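Local coordinates for mandelate racemase/muconate lactonizing enzyme family protein (Bradyrhizobium sp. ORS 278, PDB 3TOY) that belongs to the mandelate racemase/muconate lactonizing enzyme family of the enolase superfamily and is probably a metal-dependent enzyme, at residues I203-R207 with L236-L241. Numbering follows the deposited sequence.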
ATOM      1  N   ILE A 203      20.546 -32.881  -5.445  1.00 31.24           N
ATOM      2  CA  ILE A 203      19.210 -32.870  -6.024  1.00 31.85           C
ATOM      3  C   ILE A 203      19.222 -33.477  -7.408  1.00 31.80           C
ATOM      4  O   ILE A 203      18.356 -34.269  -7.762  1.00 33.45           O
ATOM      5  CB  ILE A 203      18.695 -31.431  -6.164  1.00 31.44           C
ATOM      6  CG1 ILE A 203      18.425 -30.857  -4.785  1.00 30.76           C
ATOM      7  CG2 ILE A 203      17.468 -31.396  -7.034  1.00 31.55           C
ATOM      8  CD1 ILE A 203      17.341 -31.609  -4.037  1.00 35.38           C
ATOM      9  N   LYS A 204      20.220 -33.100  -8.196  1.00 33.12           N
ATOM     10  CA  LYS A 204      20.348 -33.636  -9.538  1.00 33.39           C
ATOM     11  C   LYS A 204      20.460 -35.164  -9.489  1.00 37.85           C
ATOM     12  O   LYS A 204      19.844 -35.879 -10.297  1.00 41.71           O
ATOM     13  CB  LYS A 204      21.563 -33.036 -10.242  1.00 34.27           C
ATOM     14  CG  LYS A 204      21.710 -33.534 -11.687  1.00 44.87           C
ATOM     15  CD  LYS A 204      23.005 -33.056 -12.326  1.00 49.02           C
ATOM     16  CE  LYS A 204      23.009 -33.409 -13.812  1.00 54.68           C
ATOM     17  NZ  LYS A 204      24.133 -32.760 -14.521  1.00 59.52           N
ATOM     18  N   GLY A 205      21.253 -35.653  -8.544  1.00 38.07           N
ATOM     19  CA  GLY A 205      21.440 -37.091  -8.357  1.00 37.54           C
ATOM     20  C   GLY A 205      20.133 -37.756  -7.965  1.00 41.89           C
ATOM     21  O   GLY A 205      19.750 -38.793  -8.520  1.00 39.75           O
ATOM     22  N   LEU A 206      19.430 -37.153  -7.014  1.00 37.53           N
ATOM     23  CA  LEU A 206      18.156 -37.717  -6.572  1.00 36.37           C
ATOM     24  C   LEU A 206      17.120 -37.757  -7.684  1.00 37.42           C
ATOM     25  O   LEU A 206      16.405 -38.751  -7.833  1.00 38.73           O
ATOM     26  CB  LEU A 206      17.608 -36.970  -5.357  1.00 34.92           C
ATOM     27  CG  LEU A 206      18.341 -37.204  -4.038  1.00 43.15           C
ATOM     28  CD1 LEU A 206      17.883 -36.199  -2.978  1.00 37.20           C
ATOM     29  CD2 LEU A 206      18.136 -38.665  -3.558  1.00 37.09           C
ATOM     30  N   ARG A 207      17.020 -36.673  -8.453  1.00 37.70           N
ATOM     31  CA  ARG A 207      16.030 -36.567  -9.527  1.00 36.76           C
ATOM     32  C   ARG A 207      16.340 -37.566 -10.645  1.00 43.20           C
ATOM     33  O   ARG A 207      15.427 -38.089 -11.296  1.00 45.61           O
ATOM     34  CB  ARG A 207      15.975 -35.122 -10.079  1.00 33.44           C
ATOM     35  CG  ARG A 207      14.992 -34.867 -11.216  1.00 35.97           C
ATOM     36  CD  ARG A 207      13.561 -35.300 -10.861  1.00 38.57           C
ATOM     37  NE  ARG A 207      12.811 -34.323 -10.062  1.00 35.92           N
ATOM     38  CZ  ARG A 207      11.743 -34.631  -9.330  1.00 42.06           C
ATOM     39  NH1 ARG A 207      11.328 -35.893  -9.264  1.00 37.15           N
ATOM     40  NH2 ARG A 207      11.095 -33.690  -8.640  1.00 33.74           N
ATOM     41  N   LEU A 236      18.016 -23.930  -8.569  1.00 30.11           N
ATOM     42  CA  LEU A 236      17.436 -25.265  -8.363  1.00 31.79           C
ATOM     43  C   LEU A 236      16.071 -25.448  -9.033  1.00 35.88           C
ATOM     44  O   LEU A 236      15.473 -26.539  -8.985  1.00 32.36           O
ATOM     45  CB  LEU A 236      17.272 -25.550  -6.870  1.00 26.35           C
ATOM     46  CG  LEU A 236      18.566 -25.669  -6.069  1.00 35.37           C
ATOM     47  CD1 LEU A 236      18.291 -25.636  -4.563  1.00 31.62           C
ATOM     48  CD2 LEU A 236      19.300 -26.953  -6.477  1.00 30.16           C
ATOM     49  N   ALA A 237      15.556 -24.393  -9.642  1.00 37.54           N
ATOM     50  CA  ALA A 237      14.192 -24.456 -10.184  1.00 39.97           C
ATOM     51  C   ALA A 237      14.021 -25.456 -11.352  1.00 40.64           C
ATOM     52  O   ALA A 237      12.904 -25.820 -11.702  1.00 45.63           O
ATOM     53  CB  ALA A 237      13.723 -23.070 -10.577  1.00 40.58           C
ATOM     54  N   ASP A 238      15.117 -25.915 -11.938  1.00 38.56           N
ATOM     55  CA  ASP A 238      15.047 -26.865 -13.052  1.00 41.76           C
ATOM     56  C   ASP A 238      14.783 -28.313 -12.635  1.00 41.55           C
ATOM     57  O   ASP A 238      14.643 -29.188 -13.483  1.00 40.90           O
ATOM     58  CB  ASP A 238      16.338 -26.818 -13.874  1.00 47.76           C
ATOM     59  CG  ASP A 238      16.404 -25.607 -14.779  1.00 65.41           C
ATOM     60  OD1 ASP A 238      15.332 -25.126 -15.208  1.00 72.84           O
ATOM     61  OD2 ASP A 238      17.526 -25.134 -15.057  1.00 75.33           O
ATOM     62  N   TYR A 239      14.727 -28.576 -11.336  1.00 32.27           N
ATOM     63  CA  TYR A 239      14.592 -29.948 -10.869  1.00 31.50           C
ATOM     64  C   TYR A 239      13.188 -30.307 -10.412  1.00 31.86           C
ATOM     65  O   TYR A 239      12.959 -31.398  -9.892  1.00 32.53           O
ATOM     66  CB  TYR A 239      15.609 -30.224  -9.779  1.00 28.45           C
ATOM     67  CG  TYR A 239      17.014 -30.024 -10.292  1.00 34.88           C
ATOM     68  CD1 TYR A 239      17.629 -30.997 -11.081  1.00 38.95           C
ATOM     69  CD2 TYR A 239      17.723 -28.862 -10.001  1.00 34.33           C
ATOM     70  CE1 TYR A 239      18.914 -30.819 -11.558  1.00 43.92           C
ATOM     71  CE2 TYR A 239      19.007 -28.674 -10.485  1.00 40.86           C
ATOM     72  CZ  TYR A 239      19.592 -29.659 -11.265  1.00 47.08           C
ATOM     73  OH  TYR A 239      20.871 -29.479 -11.745  1.00 45.06           O
ATOM     74  N   ASP A 240      12.249 -29.385 -10.612  1.00 33.51           N
ATOM     75  CA  ASP A 240      10.850 -29.659 -10.353  1.00 35.06           C
ATOM     76  C   ASP A 240      10.604 -30.022  -8.879  1.00 32.19           C
ATOM     77  O   ASP A 240       9.942 -31.027  -8.575  1.00 34.52           O
ATOM     78  CB  ASP A 240      10.352 -30.782 -11.269  1.00 35.18           C
ATOM     79  CG  ASP A 240       8.834 -30.876 -11.311  1.00 46.71           C
ATOM     80  OD1 ASP A 240       8.173 -29.820 -11.242  1.00 49.44           O
ATOM     81  OD2 ASP A 240       8.296 -32.005 -11.411  1.00 47.61           O
ATOM     82  N   LEU A 241      11.141 -29.207  -7.971  1.00 29.62           N
ATOM     83  CA  LEU A 241      10.918 -29.405  -6.532  1.00 23.99           C
ATOM     84  C   LEU A 241       9.504 -28.991  -6.124  1.00 29.66           C
ATOM     85  O   LEU A 241       8.945 -28.043  -6.659  1.00 27.59           O
ATOM     86  CB  LEU A 241      11.949 -28.606  -5.729  1.00 27.13           C
ATOM     87  CG  LEU A 241      13.390 -28.950  -6.078  1.00 27.22           C
ATOM     88  CD1 LEU A 241      14.352 -28.095  -5.261  1.00 25.75           C
ATOM     89  CD2 LEU A 241      13.581 -30.434  -5.796  1.00 34.28           C
TER
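The guanidinium of Arg207 presents its edge to the carbonyl of Tyr239: the acceptor lies 5° or less from the guanidinium plane as seen from either nitrogen. Arg207 NE donates to Tyr239 O at 2.9 Å with an N-H...O angle of 157°, and Arg207 NH2 reaches the same oxygen at 3.2 Å, a side-on grip by two nitrogens on one oxygen. A weak bond, bent to 121°, joins Arg207 NH2 to Asp240 O. Asp240 OD2, 4.3 Å from Arg207 NH2, lies well out of the guanidinium plane, so any attraction is probably through charge alone. Bends at chi2 and chi3 turn the arginine chain toward these carbonyls.

One face of the Tyr239 ring has Lys204 N above it, displaced toward the rim, and Leu236 CA sits in plane at the ring's edge. Lys204 CB approaches Tyr239 CE1 obliquely to 3.7 Å, while Ile203 CG2 comes within 3.5 Å of Tyr239 CB and 4.2 Å of Leu241 CD2. Tyr239 OH is hydrogen-bonded to Glu200 OE2, one turn before Lys204 on helix 196-210.

With Arg207 NH1 hydrogen-bonded to the carbonyls of Gly211 and Ile214, the guanidinium is gripped from two sides, which should limit its rotation; Asp240 touches O-acetaldehydyl-hexaethylene glycol. The contact thus joins helix 196-210 to the loop between helix 226-236 and strand 243-245 in the enolase-type barrel domain, with Arg207 and Leu241 packing on Leu216 of strand 215-219.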